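Local coordinates for pleckstrin homology domain-containing family A member 8 (Homo sapiens, PDB 5KDI), which binds simple glycosphingolipids in a pocket of its GLTP-fold domain and probably transfers them between membranes, at residues A84-A87 / Q88-N91; R102-K105 / F106-G109; R180-S183 / L184-A188. The protein carries 2 engineered substitutions. All coordinates share one frame; numbering follows the deposited sequence.

Contact 1 of 3, residues A84-A87 / Q88-N91; sequences ADVA and QVRN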
loop_
_atom_site.group_PDB
_atom_site.type_symbol
_atom_site.label_atom_id
_atom_site.label_comp_id
_atom_site.label_asym_id
_atom_site.label_seq_id
_atom_site.Cartn_x
_atom_site.Cartn_y
_atom_site.Cartn_z
ATOM N N ALA A 84 21.983 5.766 -13.711
ATOM C CA ALA A 84 22.284 4.743 -14.701
ATOM C C ALA A 84 21.414 4.825 -15.976
ATOM O O ALA A 84 21.631 4.070 -16.923
ATOM C CB ALA A 84 22.264 3.339 -14.096
ATOM N N ASP A 85 20.441 5.731 -15.969
ATOM C CA ASP A 85 19.480 5.885 -17.066
ATOM C C ASP A 85 18.721 4.588 -17.413
ATOM O O ASP A 85 18.533 4.246 -18.594
ATOM C CB ASP A 85 20.102 6.530 -18.337
ATOM C CG ASP A 85 19.010 6.977 -19.327
ATOM O OD1 ASP A 85 17.906 7.329 -18.847
ATOM O OD2 ASP A 85 19.221 6.982 -20.562
ATOM N N VAL A 86 18.218 3.947 -16.351
ATOM C CA VAL A 86 17.469 2.680 -16.430
ATOM C C VAL A 86 16.110 2.761 -15.755
ATOM O O VAL A 86 15.424 1.724 -15.636
ATOM C CB VAL A 86 18.303 1.503 -15.900
ATOM C CG1 VAL A 86 17.529 0.232 -16.112
ATOM C CG2 VAL A 86 19.637 1.416 -16.644
ATOM N N ALA A 87 15.680 3.952 -15.340
ATOM C CA ALA A 87 14.375 4.044 -14.681
ATOM C C ALA A 87 13.204 3.764 -15.625
ATOM O O ALA A 87 12.126 3.319 -15.198
ATOM C CB ALA A 87 14.185 5.402 -14.018
ATOM N N GLN A 88 13.467 3.913 -16.917
ATOM C CA GLN A 88 12.450 3.670 -17.944
ATOM C C GLN A 88 12.555 2.294 -18.613
ATOM O O GLN A 88 11.822 2.025 -19.578
ATOM C CB GLN A 88 12.591 4.784 -18.989
ATOM C CG GLN A 88 13.632 4.606 -20.089
ATOM C CD GLN A 88 15.082 4.403 -19.716
ATOM O OE1 GLN A 88 15.518 4.669 -18.615
ATOM N NE2 GLN A 88 15.869 3.959 -20.734
ATOM N N VAL A 89 13.495 1.472 -18.154
ATOM C CA VAL A 89 13.683 0.144 -18.697
ATOM C C VAL A 89 12.641 -0.791 -18.102
ATOM O O VAL A 89 12.264 -0.615 -16.928
ATOM C CB VAL A 89 15.092 -0.400 -18.425
ATOM C CG1 VAL A 89 15.241 -1.905 -18.762
ATOM C CG2 VAL A 89 16.068 0.429 -19.199
ATOM N N ARG A 90 12.134 -1.727 -18.900
ATOM C CA ARG A 90 11.078 -2.615 -18.394
ATOM C C ARG A 90 11.512 -3.286 -17.039
ATOM O O ARG A 90 12.718 -3.626 -16.826
ATOM C CB ARG A 90 10.625 -3.635 -19.445
ATOM C CG ARG A 90 11.539 -4.694 -19.567
ATOM C CD ARG A 90 11.117 -6.010 -20.319
ATOM N NE ARG A 90 10.989 -5.721 -21.735
ATOM C CZ ARG A 90 11.127 -6.619 -22.723
ATOM N NH1 ARG A 90 11.311 -7.912 -22.465
ATOM N NH2 ARG A 90 11.071 -6.209 -24.004
ATOM N N ASN A 91 10.534 -3.437 -16.140
ATOM C CA ASN A 91 10.696 -4.109 -14.851
ATOM C C ASN A 91 11.497 -3.247 -13.868
ATOM O O ASN A 91 11.883 -3.756 -12.846
ATOM C CB ASN A 91 11.449 -5.460 -14.969
ATOM C CG ASN A 91 10.755 -6.451 -15.854
ATOM O OD1 ASN A 91 9.529 -6.416 -15.958
ATOM N ND2 ASN A 91 11.554 -7.376 -16.534
#
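Val86 and Val89, three residues apart, are the ends of a type I beta turn, identified by its two central residues, Ala87 and Gln88, which both keep backbone torsions near the right-handed helical region. One backbone bond closes it: the N-H of Val89 reaches back to Val86 O over 3.2 Å, with an angle of 160° at the hydrogen. The donor stands well above the carbonyl plane, 71° out of it, so the bond does not follow a lone pair. The two valine side chains meet at a slant. Val86 CG1 is the atom that meets Val89, with CB and CG2 of Val89 as its neighbours. Val86 has two deposited conformers, which makes the unusually short separations in the modelled one doubtful. Val89 CB also lies 3.5 Å from Val86 O.

A second approach runs from Asp85 to Gln88. In the modelled conformer, Gln88 has CG between its backbone N and carbonyl carbon (chi1 84°). A further bend at chi2 folds the chain back over the turn and brings the amide carbon CD to 3.6 Å from Asp85 O.

One step outward, Asp85 takes a positive phi in a Schellman motif that ends the preceding helix and directs the chain into the turn. Further along the chain, Ser92 OG hydrogen-bonds to Ala87 O. The whole arrangement is a surface connection between helix 74-83 and helix 93-115, its centre about 23 Å from the centre of the chain.

Contact 2 of 3, residues R102-K105 / F106-G109; sequences RGLK and FLKG. With 6S8 ((~{Z})-~{N}-[(~{E},2~{S},3~{R})-1-[(2~{R},3~{R},4~{S},5~{R},6~{R})-6-(hydroxymethyl)-3,4,5-tris(oxidanyl)oxan-2-yl]oxy-3-oxidanyl-octadec-4-en-2-yl]octadec-9-enamide), chain C.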
loop_
_atom_site.group_PDB
_atom_site.type_symbol
_atom_site.label_atom_id
_atom_site.label_comp_id
_atom_site.label_asym_id
_atom_site.label_seq_id
_atom_site.Cartn_x
_atom_site.Cartn_y
_atom_site.Cartn_z
ATOM N N ARG A 102 1.031 4.403 -5.684
ATOM C CA ARG A 102 -0.313 4.681 -6.126
ATOM C C ARG A 102 -1.301 3.758 -5.381
ATOM O O ARG A 102 -2.365 4.189 -4.944
ATOM C CB ARG A 102 -0.441 4.547 -7.651
ATOM C CG ARG A 102 0.266 5.665 -8.400
ATOM C CD ARG A 102 0.304 5.358 -9.902
ATOM N NE ARG A 102 0.916 6.469 -10.626
ATOM C CZ ARG A 102 1.014 6.523 -11.952
ATOM N NH1 ARG A 102 0.644 5.450 -12.634
ATOM N NH2 ARG A 102 1.519 7.608 -12.559
ATOM N N GLY A 103 -0.923 2.507 -5.265
ATOM C CA GLY A 103 -1.761 1.600 -4.572
ATOM C C GLY A 103 -1.892 1.899 -3.066
ATOM O O GLY A 103 -2.977 1.816 -2.485
ATOM N N LEU A 104 -0.785 2.332 -2.470
ATOM C CA LEU A 104 -0.821 2.703 -1.040
ATOM C C LEU A 104 -1.676 3.963 -0.825
ATOM O O LEU A 104 -2.338 4.081 0.230
ATOM C CB LEU A 104 0.584 2.887 -0.509
ATOM C CG LEU A 104 1.474 1.630 -0.380
ATOM C CD1 LEU A 104 2.851 2.053 0.093
ATOM C CD2 LEU A 104 0.873 0.643 0.579
ATOM N N LYS A 105 -1.636 4.923 -1.774
ATOM C CA LYS A 105 -2.485 6.126 -1.615
ATOM C C LYS A 105 -3.987 5.686 -1.559
ATOM O O LYS A 105 -4.767 6.218 -0.771
ATOM C CB LYS A 105 -2.299 7.153 -2.715
ATOM C CG LYS A 105 -0.961 7.835 -2.687
ATOM C CD LYS A 105 -0.960 9.163 -1.937
ATOM C CE LYS A 105 0.349 9.981 -2.093
ATOM N NZ LYS A 105 0.293 10.586 -3.428
ATOM N N PHE A 106 -4.375 4.731 -2.413
ATOM C CA PHE A 106 -5.701 4.130 -2.390
ATOM C C PHE A 106 -6.015 3.461 -1.033
ATOM O O PHE A 106 -7.051 3.754 -0.385
ATOM C CB PHE A 106 -5.915 3.186 -3.560
ATOM C CG PHE A 106 -7.183 2.371 -3.476
ATOM C CD1 PHE A 106 -8.426 2.954 -3.562
ATOM C CD2 PHE A 106 -7.126 1.035 -3.255
ATOM C CE1 PHE A 106 -9.604 2.183 -3.487
ATOM C CE2 PHE A 106 -8.270 0.279 -3.188
ATOM C CZ PHE A 106 -9.514 0.847 -3.281
ATOM N N LEU A 107 -5.089 2.611 -0.559
ATOM C CA LEU A 107 -5.253 1.960 0.724
ATOM C C LEU A 107 -5.448 2.997 1.866
ATOM O O LEU A 107 -6.313 2.845 2.722
ATOM C CB LEU A 107 -3.985 1.084 0.991
ATOM C CG LEU A 107 -3.963 0.442 2.379
ATOM C CD1 LEU A 107 -5.137 -0.557 2.583
ATOM C CD2 LEU A 107 -2.597 -0.206 2.540
ATOM N N LYS A 108 -4.615 4.035 1.858
ATOM C CA LYS A 108 -4.672 5.094 2.868
ATOM C C LYS A 108 -6.079 5.750 2.833
ATOM O O LYS A 108 -6.705 5.971 3.868
ATOM C CB LYS A 108 -3.563 6.110 2.705
ATOM C CG LYS A 108 -3.332 7.018 3.861
ATOM C CD LYS A 108 -2.178 7.943 3.741
ATOM C CE LYS A 108 -2.476 9.063 2.806
ATOM N NZ LYS A 108 -3.312 10.116 3.494
ATOM N N GLY A 109 -6.566 6.052 1.604
ATOM C CA GLY A 109 -7.866 6.702 1.448
ATOM C C GLY A 109 -8.982 5.822 1.990
ATOM O O GLY A 109 -9.884 6.290 2.667
HETATM C C1 6S8 C . -1.155 -1.380 -13.344
HETATM C C2 6S8 C . -2.392 -1.558 -12.494
HETATM N N2 6S8 C . -2.004 -1.521 -11.091
HETATM C C3 6S8 C . -3.060 -2.923 -12.825
HETATM O O3 6S8 C . -3.346 -2.915 -14.240
HETATM C C4 6S8 C . -4.300 -3.088 -12.026
HETATM C C5 6S8 C . -4.433 -4.103 -11.168
HETATM C C6 6S8 C . -5.640 -4.389 -10.318
HETATM C C7 6S8 C . -6.778 -3.402 -10.345
HETATM C C8 6S8 C . -7.951 -4.205 -9.857
HETATM C C9 6S8 C . -8.878 -3.264 -9.179
HETATM C C10 6S8 C . -8.353 -2.972 -7.799
HETATM C C11 6S8 C . -9.330 -3.486 -6.725
HETATM C C12 6S8 C . -9.139 -2.665 -5.461
HETATM C C13 6S8 C . -8.933 -3.457 -4.178
HETATM C C14 6S8 C . -10.185 -4.070 -3.574
HETATM C C15 6S8 C . -10.115 -4.098 -2.039
HETATM C C16 6S8 C . -10.456 -5.398 -1.332
HETATM C C17 6S8 C . -11.549 -5.398 -0.251
HETATM C C18 6S8 C . -11.254 -4.618 1.021
HETATM C C1A 6S8 C . 1.172 -1.991 -13.285
HETATM O O1A 6S8 C . -0.171 -2.382 -13.091
HETATM C C2A 6S8 C . 2.077 -2.870 -12.467
HETATM O O2A 6S8 C . 1.746 -2.687 -11.077
HETATM C C3A 6S8 C . 3.550 -2.620 -12.786
HETATM O O3A 6S8 C . 4.341 -3.571 -12.110
HETATM C C4A 6S8 C . 3.762 -2.690 -14.286
HETATM O O4A 6S8 C . 3.728 -4.038 -14.747
HETATM O O5A 6S8 C . 1.851 -1.189 -17.154
HETATM C C5M 6S8 C . 2.771 -1.789 -14.999
HETATM C C6A 6S8 C . 2.939 -1.869 -16.493
HETATM O O6A 6S8 C . 1.443 -2.193 -14.655
HETATM C CAA 6S8 C . -2.535 -0.680 -10.216
HETATM O OAA 6S8 C . -3.328 0.217 -10.493
HETATM C CAB 6S8 C . -2.032 -0.862 -8.816
HETATM C CAC 6S8 C . -3.071 -1.927 -8.358
HETATM C CAD 6S8 C . -3.696 -1.484 -7.108
HETATM C CAE 6S8 C . -3.328 -2.515 -6.078
HETATM C CAF 6S8 C . -3.978 -2.038 -4.787
HETATM C CAG 6S8 C . -2.970 -2.082 -3.625
HETATM C CAH 6S8 C . -3.646 -2.546 -2.329
HETATM C CAI 6S8 C . -4.590 -1.456 -1.913
HETATM C CAJ 6S8 C . -5.795 -1.676 -1.381
HETATM C CAK 6S8 C . -6.371 -3.024 -1.083
HETATM C CAL 6S8 C . -7.405 -2.647 -0.015
HETATM C CAM 6S8 C . -7.823 -3.789 0.887
HETATM C CAN 6S8 C . -6.633 -4.356 1.602
HETATM C CAO 6S8 C . -7.066 -4.942 2.926
HETATM C CAP 6S8 C . -6.941 -3.964 4.062
HETATM C CAQ 6S8 C . -6.195 -4.552 5.216
HETATM C CAR 6S8 C . -5.410 -3.462 5.828
#
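The Phe106 ring has Gly103 O at its edge, near the ring plane, and meets the bound glycosphingolipid obliquely. Its CD2 lies 3.6 Å from CAJ of the lipid, a carbon of the double bond in the acyl chain, while CE2 is 3.8 Å from C12 on the sphingoid chain. One ring therefore touches both hydrocarbon tails. With CG anti to the backbone N (chi1 171°), the ring swings out from the helix toward the lipid, and Leu125, Ala128 and Tyr129 of helix 121-131 pack against it as well. The other flat group, the guanidinium of Arg102, makes a cation-pi contact with Trp99, and its NH2 has a weak hydrogen bond to Ser207 O.

Gly103 presents only its backbone to the acyl chain: Gly103 O is 3.7 Å from 6S8 CAI, so the tail runs close along the helix there. Leu107 continues this surface, with CB 3.9 Å from CAI and CD1 4.0 Å from CAL of the same tail. Its other methyl, CD2, lies beside CD2 of Leu104 at 4.1 Å. The two leucines point the same way, and Leu104 also rests on Phe27 and Cys31 of helix 24-32.

Regular i to i+4 bonds hold these groups in place. Leu107 N donates to Gly103 O at 3.0 Å with an angle of 165° at the hydrogen, in the carbonyl plane, and Lys108 N to Leu104 O at 2.8 Å. From the same turns, Lys105 NZ forms a salt bridge with Asp197 of helix 172-202. A helix whose glycine, leucine and phenylalanine line a buried channel for two lipid tails is the hydrophobic-pocket arrangement of the all-helical GLTP fold.

Contact 3 of 3, residues R180-S183 / L184-A188; sequences RDLS and LYLPA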
loop_
_atom_site.group_PDB
_atom_site.type_symbol
_atom_site.label_atom_id
_atom_site.label_comp_id
_atom_site.label_asym_id
_atom_site.label_seq_id
_atom_site.Cartn_x
_atom_site.Cartn_y
_atom_site.Cartn_z
ATOM N N ARG A 180 -6.676 3.372 17.660
ATOM C CA ARG A 180 -5.286 3.561 18.119
ATOM C C ARG A 180 -4.344 3.211 17.037
ATOM O O ARG A 180 -3.448 4.017 16.698
ATOM C CB ARG A 180 -5.023 2.688 19.366
ATOM C CG ARG A 180 -3.596 2.602 19.904
ATOM C CD ARG A 180 -3.302 1.430 20.801
ATOM N NE ARG A 180 -3.451 0.169 20.061
ATOM C CZ ARG A 180 -4.149 -0.898 20.424
ATOM N NH1 ARG A 180 -4.821 -0.915 21.579
ATOM N NH2 ARG A 180 -4.182 -1.943 19.593
ATOM N N ASP A 181 -4.511 2.039 16.438
ATOM C CA ASP A 181 -3.526 1.556 15.491
ATOM C C ASP A 181 -3.559 2.310 14.173
ATOM O O ASP A 181 -2.488 2.600 13.584
ATOM C CB ASP A 181 -3.719 0.059 15.274
ATOM C CG ASP A 181 -3.332 -0.764 16.477
ATOM O OD1 ASP A 181 -2.688 -0.204 17.415
ATOM O OD2 ASP A 181 -3.671 -1.985 16.479
ATOM N N LEU A 182 -4.767 2.585 13.652
ATOM C CA LEU A 182 -4.890 3.387 12.419
ATOM C C LEU A 182 -4.435 4.807 12.585
ATOM O O LEU A 182 -3.893 5.416 11.629
ATOM C CB LEU A 182 -6.314 3.344 11.856
ATOM C CG LEU A 182 -6.726 2.026 11.188
ATOM C CD1 LEU A 182 -8.214 2.032 10.843
ATOM C CD2 LEU A 182 -5.768 1.668 10.046
ATOM N N SER A 183 -4.580 5.355 13.792
ATOM C CA SER A 183 -4.096 6.726 14.073
ATOM C C SER A 183 -2.587 6.871 14.044
ATOM O O SER A 183 -2.074 7.993 13.932
ATOM C CB SER A 183 -4.639 7.195 15.418
ATOM O OG SER A 183 -5.997 7.412 15.348
ATOM N N LEU A 184 -1.859 5.742 14.104
ATOM C CA LEU A 184 -0.415 5.719 13.853
ATOM C C LEU A 184 -0.098 5.279 12.394
ATOM O O LEU A 184 0.741 5.889 11.747
ATOM C CB LEU A 184 0.235 4.698 14.818
ATOM C CG LEU A 184 0.285 5.127 16.263
ATOM C CD1 LEU A 184 0.620 3.896 17.106
ATOM C CD2 LEU A 184 1.309 6.268 16.403
ATOM N N TYR A 185 -0.778 4.226 11.948
ATOM C CA TYR A 185 -0.530 3.625 10.632
ATOM C C TYR A 185 -0.684 4.623 9.485
ATOM O O TYR A 185 0.177 4.778 8.618
ATOM C CB TYR A 185 -1.480 2.439 10.443
ATOM C CG TYR A 185 -1.277 1.547 9.246
ATOM C CD1 TYR A 185 -0.411 0.452 9.288
ATOM C CD2 TYR A 185 -1.999 1.747 8.095
ATOM C CE1 TYR A 185 -0.321 -0.426 8.207
ATOM C CE2 TYR A 185 -1.930 0.887 7.046
ATOM C CZ TYR A 185 -1.076 -0.168 7.085
ATOM O OH TYR A 185 -1.079 -1.028 6.003
ATOM N N LEU A 186 -1.781 5.361 9.522
ATOM C CA LEU A 186 -2.114 6.278 8.435
ATOM C C LEU A 186 -1.192 7.496 8.315
ATOM O O LEU A 186 -0.677 7.740 7.251
ATOM C CB LEU A 186 -3.581 6.614 8.446
ATOM C CG LEU A 186 -4.552 5.436 8.324
ATOM C CD1 LEU A 186 -5.963 5.922 8.587
ATOM C CD2 LEU A 186 -4.464 4.697 6.984
ATOM N N PRO A 187 -0.925 8.245 9.408
ATOM C CA PRO A 187 -0.005 9.379 9.250
ATOM C C PRO A 187 1.397 8.935 8.938
ATOM O O PRO A 187 2.158 9.651 8.246
ATOM C CB PRO A 187 -0.081 10.103 10.554
ATOM C CG PRO A 187 -0.647 9.186 11.495
ATOM C CD PRO A 187 -1.544 8.226 10.749
ATOM N N ALA A 188 1.803 7.761 9.436
ATOM C CA ALA A 188 3.149 7.249 9.092
ATOM C C ALA A 188 3.216 6.961 7.601
ATOM O O ALA A 188 4.167 7.349 6.946
ATOM C CB ALA A 188 3.474 5.965 9.895
#
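Leu182 and Leu186 mark the close-fitting side of these two helical turns. Leu186 N bonds to Leu182 O at 3.0 Å, while CB and CG of Leu186 both press on that same oxygen and CD1 reaches Leu182 CB. One residue back, Asp181 O receives two N-H groups. Tyr185 N arrives in the carbonyl plane at 2.9 Å; Leu184 N, at 3.2 Å, comes from 68° above it. Tyr185 has CG anti to its backbone N (chi1 -172°), which carries the phenol away from the turn into ring contacts, edge-to-face with Phe4 and Phe11.

The outer side is looser. Leu184 is exposed, and the i to i+4 bond from its N to Arg180 O is weak, at 3.5 Å, while the same N also donates to Asp181 O. Pro187, likewise exposed, has no N-H to give to Ser183 O; its CD sits 3.2 Å from that oxygen, and the helix kinks here. Arg180 is exposed too, yet its guanidinium grips Asp181 side-on: NE meets OD1 at 2.8 Å, nearly in the guanidinium plane, and NH2 reaches OD2. Thr2 and Ser5 also bond to OD2, so the buried carboxylate ties the N-terminal segment to the helix.

Within helix 172-202, the inner face thus lies against helix 93-115 through Leu186 on Leu111 and Thr112, with the N-terminal loop alongside.

In the fold
Contacts 2 and 3 meet where helices 93-115 and 172-202 pack together. Their centres are 14 Å apart, yet they touch: Leu107 CD2 lies 3.9 Å from Tyr185 OH, and Lys108 CD is 3.8 Å from Leu186 O. Contact 2 lines the lipid pocket directly, whereas contact 3 backs it, with the Tyr185 side chain about 5 Å from the ligand. Contact 1 stands apart, its centre 24 Å from that of contact 2; contact 3, its centre 34 Å away, lies on the opposite side of the chain's centre from contact 1. Contact 1 belongs to the loop leading into helix 93-115, and the Gln88 side chain remains about 12 Å from the lipid.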